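Long-range contacts in prolyl oligopeptidase (Novosphingobium capsulatum, PDB 1YR2), which probably cleaves oligopeptides on the carboxyl side of proline, and less readily alanine, as a serine peptidase of the S9A family: residues Y108-L113 with S124-L129; K200-E205 with H248-P253; M602-F607 with Y635-N640. One frame throughout, in Å; residues are numbered along the deposited sequence.

Contact 1: residues Y108-L113 with S124-L129; sequences YERFGL and SWNSGL
Trp-125 meets two side chains of the other segment, Phe-111 in the strand and Glu-109 just before it. It turns an edge of its five-membered ring to the face of Phe-111, an edge-to-face pair with the two planes 59° apart. Atom CD1 of Trp-125 stands over the middle of the Phe-111 ring, 3.5 Å from its CE2. The neighbouring NE1 of Trp-125 gives a hydrogen bond of 3.0 Å to OE1 of Glu-109. That oxygen lies in the indole plane and accepts the N-H through its anti lone pair. With CG anti to the backbone N (chi1 -178°), the indole extends along the hairpin, and one ring system serves both partners. The other carboxylate oxygen, OE2, accepts from the backbone N of His-451, so Glu-109 is held at both oxygens.

The Arg-110 and Asn-126 side chains lie side by side, pointing the same way, with NH2 of Arg-110 3.7 Å from ND2 of Asn-126, a contact and not a bond. ND2 of Asn-126 donates to Met-130 O. The backbone sets this register. Arg-110 and Asn-126 form an antiparallel hydrogen-bonded pair, and Phe-111 and Trp-125 the next, non-hydrogen-bonded one. Gly-112 N adds a bond of 2.9 Å to Ser-124 O. A water links Arg-110 O to Ser-124 OG. At the strand end, OD1 of Asn-126 accepts from Gly-128 N at 2.8 Å in an Asx turn.

The two segments belong to a beta hairpin of the N-terminal propeller domain. Strand 110-117 is an outermost strand of a four-stranded antiparallel sheet. Strand 120-126 lies between it and strand 134-139, where Trp-125 packs on Gln-134 and Leu-136.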
loop_
_atom_site.group_PDB
_atom_site.type_symbol
_atom_site.label_atom_id
_atom_site.label_comp_id
_atom_site.label_asym_id
_atom_site.label_seq_id
_atom_site.Cartn_x
_atom_site.Cartn_y
_atom_site.Cartn_z
ATOM N N TYR A 108 12.792 -5.813 11.539
ATOM C CA TYR A 108 12.652 -7.244 11.678
ATOM C C TYR A 108 13.017 -7.893 10.339
ATOM O O TYR A 108 12.964 -7.245 9.294
ATOM C CB TYR A 108 11.209 -7.596 12.077
ATOM C CG TYR A 108 10.162 -6.871 11.276
ATOM C CD1 TYR A 108 9.688 -7.394 10.068
ATOM C CD2 TYR A 108 9.671 -5.631 11.683
ATOM C CE1 TYR A 108 8.758 -6.703 9.292
ATOM C CE2 TYR A 108 8.698 -4.951 10.911
ATOM C CZ TYR A 108 8.267 -5.477 9.731
ATOM O OH TYR A 108 7.323 -4.804 8.964
ATOM N N GLU A 109 13.368 -9.170 10.372
ATOM C CA GLU A 109 13.711 -9.895 9.154
ATOM C C GLU A 109 12.523 -10.063 8.209
ATOM O O GLU A 109 11.345 -10.109 8.630
ATOM C CB GLU A 109 14.302 -11.267 9.522
ATOM C CG GLU A 109 13.284 -12.255 10.044
ATOM C CD GLU A 109 13.945 -13.565 10.481
ATOM O OE1 GLU A 109 14.882 -14.026 9.760
ATOM O OE2 GLU A 109 13.510 -14.119 11.528
ATOM N N ARG A 110 12.835 -10.218 6.921
ATOM C CA ARG A 110 11.800 -10.426 5.903
ATOM C C ARG A 110 12.270 -11.403 4.851
ATOM O O ARG A 110 13.377 -11.332 4.384
ATOM C CB ARG A 110 11.413 -9.113 5.218
ATOM C CG ARG A 110 11.381 -7.879 6.117
ATOM C CD ARG A 110 11.086 -6.555 5.371
ATOM N NE ARG A 110 12.243 -6.074 4.591
ATOM C CZ ARG A 110 12.417 -6.259 3.290
ATOM N NH1 ARG A 110 11.506 -6.907 2.565
ATOM N NH2 ARG A 110 13.497 -5.777 2.697
ATOM N N PHE A 111 11.393 -12.319 4.488
ATOM C CA PHE A 111 11.641 -13.300 3.437
ATOM C C PHE A 111 10.838 -12.890 2.200
ATOM O O PHE A 111 9.707 -12.414 2.315
ATOM C CB PHE A 111 11.232 -14.714 3.875
ATOM C CG PHE A 111 12.118 -15.316 4.900
ATOM C CD1 PHE A 111 11.940 -15.003 6.236
ATOM C CD2 PHE A 111 13.131 -16.196 4.560
ATOM C CE1 PHE A 111 12.754 -15.604 7.209
ATOM C CE2 PHE A 111 13.912 -16.792 5.514
ATOM C CZ PHE A 111 13.742 -16.474 6.829
ATOM N N GLY A 112 11.431 -13.058 1.024
ATOM C CA GLY A 112 10.692 -12.956 -0.221
ATOM C C GLY A 112 10.017 -14.248 -0.590
ATOM O O GLY A 112 10.310 -15.309 -0.045
ATOM N N LEU A 113 9.088 -14.198 -1.549
ATOM C CA LEU A 113 8.465 -15.382 -2.049
ATOM C C LEU A 113 9.546 -16.217 -2.733
ATOM O O LEU A 113 10.282 -15.713 -3.587
ATOM C CB LEU A 113 7.342 -15.073 -3.039
ATOM C CG LEU A 113 6.021 -14.468 -2.506
ATOM C CD1 LEU A 113 5.327 -13.670 -3.618
ATOM C CD2 LEU A 113 5.077 -15.567 -1.913
ATOM N N SER A 124 14.803 -14.071 -1.563
ATOM C CA SER A 124 15.425 -12.934 -0.912
ATOM C C SER A 124 15.273 -13.049 0.633
ATOM O O SER A 124 14.300 -13.651 1.114
ATOM C CB SER A 124 14.842 -11.636 -1.491
ATOM O OG SER A 124 13.562 -11.363 -0.989
ATOM N N TRP A 125 16.218 -12.453 1.365
ATOM C CA TRP A 125 16.183 -12.348 2.799
ATOM C C TRP A 125 16.881 -11.086 3.228
ATOM O O TRP A 125 17.936 -10.781 2.732
ATOM C CB TRP A 125 16.840 -13.537 3.480
ATOM C CG TRP A 125 16.788 -13.487 4.944
ATOM C CD1 TRP A 125 15.754 -13.816 5.718
ATOM C CD2 TRP A 125 17.841 -13.102 5.829
ATOM N NE1 TRP A 125 16.053 -13.637 7.044
ATOM C CE2 TRP A 125 17.346 -13.221 7.142
ATOM C CE3 TRP A 125 19.174 -12.681 5.650
ATOM C CZ2 TRP A 125 18.122 -12.956 8.264
ATOM C CZ3 TRP A 125 19.930 -12.409 6.749
ATOM C CH2 TRP A 125 19.415 -12.547 8.050
ATOM N N ASN A 126 16.251 -10.373 4.140
ATOM C CA ASN A 126 16.844 -9.254 4.850
ATOM C C ASN A 126 16.809 -9.514 6.348
ATOM O O ASN A 126 15.822 -9.909 6.859
ATOM C CB ASN A 126 16.055 -7.982 4.536
ATOM C CG ASN A 126 16.866 -6.704 4.798
ATOM O OD1 ASN A 126 17.357 -6.495 5.922
ATOM N ND2 ASN A 126 17.004 -5.836 3.756
ATOM N N SER A 127 17.902 -9.247 7.049
ATOM C CA SER A 127 17.924 -9.373 8.513
ATOM C C SER A 127 17.046 -8.338 9.223
ATOM O O SER A 127 16.716 -8.498 10.408
ATOM C CB SER A 127 19.359 -9.191 8.990
ATOM O OG SER A 127 19.813 -7.911 8.552
ATOM N N GLY A 128 16.691 -7.275 8.516
ATOM C CA GLY A 128 15.960 -6.141 9.048
ATOM C C GLY A 128 16.911 -4.960 9.034
ATOM O O GLY A 128 16.473 -3.820 9.024
ATOM N N LEU A 129 18.210 -5.244 8.981
ATOM C CA LEU A 129 19.246 -4.227 9.106
ATOM C C LEU A 129 19.929 -3.817 7.807
ATOM O O LEU A 129 20.664 -2.830 7.802
ATOM C CB LEU A 129 20.325 -4.746 10.058
ATOM C CG LEU A 129 19.777 -5.154 11.434
ATOM C CD1 LEU A 129 20.843 -5.872 12.237
ATOM C CD2 LEU A 129 19.224 -3.911 12.134
HETATM O O HOH W 1 13.431 -10.155 1.554
HETATM O O HOH W 2 12.246 -13.947 -3.057
#

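Contact 2: residues K200-E205 with H248-P253; sequences KPLADE and HRLGTP
Leu-202 makes the first touch, with its CD1 4.2 Å from CD1 of Leu-250. The two side chains cross at about a right angle, and both also pack on Phe-193 of strand 188-195. The chain then turns a corner at Ala-203.

Asp-204 carries the contact. Its CG is anti to the carbonyl carbon (chi1 -54°), which directs the carboxylate at the turn after strand 244-249. One oxygen, OD2, takes two hydrogen bonds there. NE2 of His-248 donates to OD2 of Asp-204 at 2.7 Å (N-H...O 164°), on its anti lone pair. The carboxylate and imidazole planes stand 79° apart, with OD2 near the ring plane. Gly-251 N donates to OD2 of Asp-204 at 2.8 Å, on the syn lone pair. CD1 of Leu-250 lies 3.6 Å from OD2 of Asp-204 and helps to cover it. On its other side His-248 bonds through ND1 to Asp-257, so the imidazole is fixed between two carboxylates. This would probably favour its protonated form.

The receiving loop is a type II beta turn from Arg-249 to Thr-252. Gly-251 has the positive phi that such a turn needs. Thr-252 N closes it on Arg-249 O, and Thr-252 OG1 adds a second bond of 2.7 Å to that Arg-249 O.

Strands 204-210 and 244-249 belong to consecutive four-stranded antiparallel sheets. A buried carboxylate joining neighbouring blades in this way fits the beta-propeller fold.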
loop_
_atom_site.group_PDB
_atom_site.type_symbol
_atom_site.label_atom_id
_atom_site.label_comp_id
_atom_site.label_asym_id
_atom_site.label_seq_id
_atom_site.Cartn_x
_atom_site.Cartn_y
_atom_site.Cartn_z
ATOM N N LYS A 200 29.837 -18.467 -8.431
ATOM C CA LYS A 200 30.803 -17.658 -9.153
ATOM C C LYS A 200 30.227 -17.014 -10.409
ATOM O O LYS A 200 29.491 -17.672 -11.160
ATOM C CB LYS A 200 32.027 -18.504 -9.516
ATOM C CG LYS A 200 32.931 -18.778 -8.305
ATOM C CD LYS A 200 33.707 -20.076 -8.467
ATOM C CE LYS A 200 34.797 -20.266 -7.388
ATOM N NZ LYS A 200 34.951 -21.725 -7.000
ATOM N N PRO A 201 30.568 -15.741 -10.658
ATOM C CA PRO A 201 30.103 -15.048 -11.878
ATOM C C PRO A 201 30.490 -15.776 -13.175
ATOM O O PRO A 201 31.543 -16.371 -13.217
ATOM C CB PRO A 201 30.782 -13.669 -11.816
ATOM C CG PRO A 201 31.857 -13.753 -10.724
ATOM C CD PRO A 201 31.429 -14.878 -9.815
ATOM N N LEU A 202 29.605 -15.800 -14.167
ATOM C CA LEU A 202 29.991 -16.128 -15.515
ATOM C C LEU A 202 30.454 -14.832 -16.178
ATOM O O LEU A 202 30.259 -13.697 -15.660
ATOM C CB LEU A 202 28.864 -16.723 -16.377
ATOM C CG LEU A 202 27.874 -17.810 -15.913
ATOM C CD1 LEU A 202 27.451 -18.675 -17.111
ATOM C CD2 LEU A 202 28.438 -18.628 -14.821
ATOM N N ALA A 203 30.985 -14.998 -17.366
ATOM C CA ALA A 203 31.640 -13.905 -18.051
ATOM C C ALA A 203 30.585 -12.987 -18.641
ATOM O O ALA A 203 30.817 -11.778 -18.750
ATOM C CB ALA A 203 32.553 -14.449 -19.169
ATOM N N ASP A 204 29.446 -13.572 -19.034
ATOM C CA ASP A 204 28.423 -12.892 -19.877
ATOM C C ASP A 204 27.888 -11.681 -19.174
ATOM O O ASP A 204 27.566 -11.737 -17.949
ATOM C CB ASP A 204 27.203 -13.779 -20.167
ATOM C CG ASP A 204 27.561 -15.132 -20.765
ATOM O OD1 ASP A 204 28.410 -15.883 -20.168
ATOM O OD2 ASP A 204 27.009 -15.529 -21.818
ATOM N N GLU A 205 27.820 -10.583 -19.925
ATOM C CA GLU A 205 27.161 -9.395 -19.458
ATOM C C GLU A 205 26.414 -8.802 -20.614
ATOM O O GLU A 205 26.925 -8.744 -21.768
ATOM C CB GLU A 205 28.116 -8.362 -18.879
ATOM C CG GLU A 205 28.986 -8.800 -17.709
ATOM C CD GLU A 205 29.654 -7.609 -17.042
ATOM O OE1 GLU A 205 29.685 -6.519 -17.653
ATOM O OE2 GLU A 205 30.130 -7.759 -15.904
ATOM N N HIS A 248 19.744 -13.938 -25.813
ATOM C CA HIS A 248 21.148 -14.160 -25.551
ATOM C C HIS A 248 21.424 -15.639 -25.289
ATOM O O HIS A 248 20.821 -16.241 -24.386
ATOM C CB HIS A 248 21.628 -13.360 -24.336
ATOM C CG HIS A 248 23.057 -13.618 -23.994
ATOM N ND1 HIS A 248 24.082 -13.302 -24.853
ATOM C CD2 HIS A 248 23.636 -14.209 -22.912
ATOM C CE1 HIS A 248 25.237 -13.650 -24.303
ATOM N NE2 HIS A 248 24.995 -14.219 -23.137
ATOM N N ARG A 249 22.406 -16.185 -26.000
ATOM C CA ARG A 249 22.873 -17.559 -25.729
ATOM C C ARG A 249 24.089 -17.590 -24.822
ATOM O O ARG A 249 25.059 -16.897 -25.030
ATOM C CB ARG A 249 23.110 -18.309 -27.042
ATOM C CG ARG A 249 21.762 -18.627 -27.751
ATOM C CD ARG A 249 21.942 -19.432 -29.029
ATOM N NE ARG A 249 20.671 -19.735 -29.684
ATOM C CZ ARG A 249 20.125 -18.990 -30.629
ATOM N NH1 ARG A 249 20.705 -17.867 -31.058
ATOM N NH2 ARG A 249 18.988 -19.378 -31.155
ATOM N N LEU A 250 24.010 -18.366 -23.762
ATOM C CA LEU A 250 24.992 -18.239 -22.708
ATOM C C LEU A 250 26.316 -18.747 -23.260
ATOM O O LEU A 250 26.315 -19.690 -24.014
ATOM C CB LEU A 250 24.540 -19.026 -21.470
ATOM C CG LEU A 250 23.728 -18.341 -20.380
ATOM C CD1 LEU A 250 24.557 -17.238 -19.743
ATOM C CD2 LEU A 250 22.377 -17.797 -20.886
ATOM N N GLY A 251 27.421 -18.099 -22.902
ATOM C CA GLY A 251 28.748 -18.426 -23.424
ATOM C C GLY A 251 29.139 -17.758 -24.731
ATOM O O GLY A 251 30.146 -18.102 -25.355
ATOM N N THR A 252 28.314 -16.841 -25.206
ATOM C CA THR A 252 28.649 -16.079 -26.389
ATOM C C THR A 252 28.620 -14.601 -26.023
ATOM O O THR A 252 28.061 -14.225 -24.998
ATOM C CB THR A 252 27.664 -16.345 -27.542
ATOM O OG1 THR A 252 26.348 -15.928 -27.165
ATOM C CG2 THR A 252 27.501 -17.844 -27.799
ATOM N N PRO A 253 29.244 -13.770 -26.837
ATOM C CA PRO A 253 29.169 -12.332 -26.627
ATOM C C PRO A 253 27.779 -11.822 -26.982
ATOM O O PRO A 253 27.028 -12.435 -27.766
ATOM C CB PRO A 253 30.241 -11.760 -27.569
ATOM C CG PRO A 253 30.548 -12.828 -28.524
ATOM C CD PRO A 253 30.086 -14.113 -27.987
#

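Contact 3: residues M602-F607 with Y635-N640; sequences MDMLRF and YSPYHN
His-639 is sandwiched between two side chains. CD1 of Leu-605 lies over one face in a CH-pi contact, 3.6 Å from the centroid of the His-639 ring. CD2 of Tyr-638 lies on the opposite face, toward the rim. Three oxygens lie at the edge of the imidazole, in its plane. Asp-603 OD1 is 3.1 Å from CE1 of His-639. Ser-636 OG shares a hydrogen bond of 2.7 Å with ND1 of His-639. A water bridges NE2 of His-639 to OD2 of Asp-603. The Asp-603 carboxylate is turned 76° from the ring.

Across the contact Ser-636 OG accepts from Met-604 N at 3.1 Å. Its OG is anti to the backbone N (chi1 177°), which places it between the histidine and the other segment. One backbone-to-backbone bond joins the segments, Tyr-638 N to Met-602 O, 3.0 Å long. Beside it, Met-602 SD packs on CG of Pro-637, and Met-604 CG lies 4.0 Å from both CE1 of Tyr-635 and CD of Pro-637.

Asp-603 OD1 accepts from Leu-605 N at 3.0 Å and forms an Asx turn. OD2 makes a salt bridge with Lys-668. An alanine here is likely to leave Lys-668 without its carboxylate, Leu-605 N without its acceptor and the bridging water with one partner fewer.

Both segments are loops of the C-terminal catalytic domain, which has the alpha/beta-hydrolase fold. Segment 602-607 follows strand 594-598, and segment 635-640 comes between helix 626-633 and strand 649-654. Helix 664-675 lies against Met-602, Pro-637 and Tyr-638. Helix 576-587 packs on Met-604, Tyr-635 and Pro-637, and helix 626-633 on Leu-605.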
loop_
_atom_site.group_PDB
_atom_site.type_symbol
_atom_site.label_atom_id
_atom_site.label_comp_id
_atom_site.label_asym_id
_atom_site.label_seq_id
_atom_site.Cartn_x
_atom_site.Cartn_y
_atom_site.Cartn_z
ATOM N N MET A 602 -7.109 22.374 5.283
ATOM C CA MET A 602 -8.019 23.019 6.234
ATOM C C MET A 602 -8.755 24.237 5.673
ATOM O O MET A 602 -9.862 24.507 6.103
ATOM C CB MET A 602 -7.280 23.368 7.533
ATOM C CG MET A 602 -6.586 22.165 8.184
ATOM S SD MET A 602 -7.696 20.670 8.315
ATOM C CE MET A 602 -7.140 20.063 9.934
ATOM N N ASP A 603 -8.150 24.931 4.708
ATOM C CA ASP A 603 -8.824 26.021 4.034
ATOM C C ASP A 603 -9.282 25.546 2.643
ATOM O O ASP A 603 -8.535 25.544 1.672
ATOM C CB ASP A 603 -7.930 27.250 3.950
ATOM C CG ASP A 603 -8.681 28.482 3.392
ATOM O OD1 ASP A 603 -9.721 28.298 2.665
ATOM O OD2 ASP A 603 -8.287 29.650 3.591
ATOM N N MET A 604 -10.510 25.086 2.600
ATOM C CA MET A 604 -11.103 24.482 1.411
ATOM C C MET A 604 -11.623 25.521 0.443
ATOM O O MET A 604 -12.117 25.173 -0.633
ATOM C CB MET A 604 -12.246 23.569 1.850
ATOM C CG MET A 604 -11.788 22.336 2.599
ATOM S SD MET A 604 -10.666 21.281 1.652
ATOM C CE MET A 604 -11.632 20.863 0.239
ATOM N N LEU A 605 -11.527 26.796 0.809
ATOM C CA LEU A 605 -11.862 27.870 -0.104
ATOM C C LEU A 605 -10.655 28.323 -0.914
ATOM O O LEU A 605 -10.841 28.945 -1.962
ATOM C CB LEU A 605 -12.476 29.071 0.635
ATOM C CG LEU A 605 -13.688 28.770 1.495
ATOM C CD1 LEU A 605 -14.244 30.119 2.053
ATOM C CD2 LEU A 605 -14.702 28.033 0.711
ATOM N N ARG A 606 -9.443 28.023 -0.410
ATOM C CA ARG A 606 -8.212 28.489 -1.025
ATOM C C ARG A 606 -7.225 27.364 -1.400
ATOM O O ARG A 606 -6.074 27.639 -1.747
ATOM C CB ARG A 606 -7.534 29.495 -0.083
ATOM C CG ARG A 606 -8.272 30.810 0.028
ATOM C CD ARG A 606 -7.657 31.768 1.023
ATOM N NE ARG A 606 -6.289 32.156 0.653
ATOM C CZ ARG A 606 -5.983 32.984 -0.327
ATOM N NH1 ARG A 606 -6.907 33.535 -1.091
ATOM N NH2 ARG A 606 -4.727 33.275 -0.559
ATOM N N PHE A 607 -7.654 26.116 -1.355
ATOM C CA PHE A 607 -6.734 24.969 -1.549
ATOM C C PHE A 607 -6.090 24.972 -2.937
ATOM O O PHE A 607 -4.918 24.603 -3.099
ATOM C CB PHE A 607 -7.449 23.636 -1.323
ATOM C CG PHE A 607 -8.419 23.291 -2.402
ATOM C CD1 PHE A 607 -7.985 22.654 -3.541
ATOM C CD2 PHE A 607 -9.764 23.582 -2.286
ATOM C CE1 PHE A 607 -8.848 22.341 -4.547
ATOM C CE2 PHE A 607 -10.619 23.275 -3.291
ATOM C CZ PHE A 607 -10.145 22.677 -4.448
ATOM N N TYR A 635 -18.224 22.995 4.895
ATOM C CA TYR A 635 -17.325 22.107 5.661
ATOM C C TYR A 635 -15.864 22.497 5.807
ATOM O O TYR A 635 -15.124 21.841 6.568
ATOM C CB TYR A 635 -17.451 20.674 5.168
ATOM C CG TYR A 635 -16.857 20.371 3.807
ATOM C CD1 TYR A 635 -15.493 20.208 3.642
ATOM C CD2 TYR A 635 -17.661 20.198 2.689
ATOM C CE1 TYR A 635 -14.936 19.875 2.423
ATOM C CE2 TYR A 635 -17.105 19.886 1.424
ATOM C CZ TYR A 635 -15.737 19.727 1.306
ATOM O OH TYR A 635 -15.121 19.392 0.100
ATOM N N SER A 636 -15.415 23.552 5.125
ATOM C CA SER A 636 -14.025 24.015 5.234
ATOM C C SER A 636 -13.641 24.145 6.703
ATOM O O SER A 636 -14.199 24.998 7.375
ATOM C CB SER A 636 -13.907 25.374 4.571
ATOM O OG SER A 636 -12.608 25.920 4.707
ATOM N N PRO A 637 -12.770 23.279 7.238
ATOM C CA PRO A 637 -12.494 23.297 8.693
ATOM C C PRO A 637 -12.105 24.694 9.254
ATOM O O PRO A 637 -12.594 25.051 10.311
ATOM C CB PRO A 637 -11.388 22.270 8.869
ATOM C CG PRO A 637 -11.591 21.357 7.723
ATOM C CD PRO A 637 -12.078 22.194 6.542
ATOM N N TYR A 638 -11.324 25.467 8.524
ATOM C CA TYR A 638 -10.850 26.773 9.006
ATOM C C TYR A 638 -11.996 27.756 9.180
ATOM O O TYR A 638 -11.940 28.596 10.073
ATOM C CB TYR A 638 -9.799 27.302 8.013
ATOM C CG TYR A 638 -9.313 28.729 8.187
ATOM C CD1 TYR A 638 -8.619 29.132 9.322
ATOM C CD2 TYR A 638 -9.525 29.672 7.188
ATOM C CE1 TYR A 638 -8.150 30.470 9.467
ATOM C CE2 TYR A 638 -9.055 31.009 7.306
ATOM C CZ TYR A 638 -8.363 31.389 8.442
ATOM O OH TYR A 638 -7.894 32.685 8.530
ATOM N N HIS A 639 -13.035 27.630 8.366
ATOM C CA HIS A 639 -14.148 28.587 8.346
ATOM C C HIS A 639 -15.307 28.137 9.215
ATOM O O HIS A 639 -16.298 28.846 9.309
ATOM C CB HIS A 639 -14.662 28.818 6.903
ATOM C CG HIS A 639 -13.630 29.388 6.002
ATOM N ND1 HIS A 639 -12.832 28.592 5.217
ATOM C CD2 HIS A 639 -13.224 30.663 5.796
ATOM C CE1 HIS A 639 -11.976 29.359 4.556
ATOM N NE2 HIS A 639 -12.188 30.618 4.902
ATOM N N ASN A 640 -15.215 26.940 9.817
ATOM C CA ASN A 640 -16.327 26.383 10.595
ATOM C C ASN A 640 -16.040 26.073 12.055
ATOM O O ASN A 640 -16.731 25.281 12.678
ATOM C CB ASN A 640 -16.892 25.133 9.925
ATOM C CG ASN A 640 -17.681 25.468 8.677
ATOM O OD1 ASN A 640 -18.793 25.949 8.781
ATOM N ND2 ASN A 640 -17.071 25.309 7.496
HETATM O O HOH W 3 -9.860 31.886 3.373
#

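Contacts 1 and 2 belong to the propeller domain, and contact 3 to the hydrolase domain on the opposite side of the chain's centre. Contact 1 is a surface contact within one sheet. Contact 2 is partly buried and joins two sheets, and contact 3 is a buried meeting of two loops. No two contacts hold the same elements. Their chemistry follows this. Contact 1 rests on strand pairing with an aromatic pair beside it. Contact 2 hangs mainly on one carboxylate oxygen. Contact 3 combines apolar packing with a small polar network. The nearest atoms of contacts 1 and 2 are about 17 Å apart, and those of contacts 2 and 3 about 49 Å.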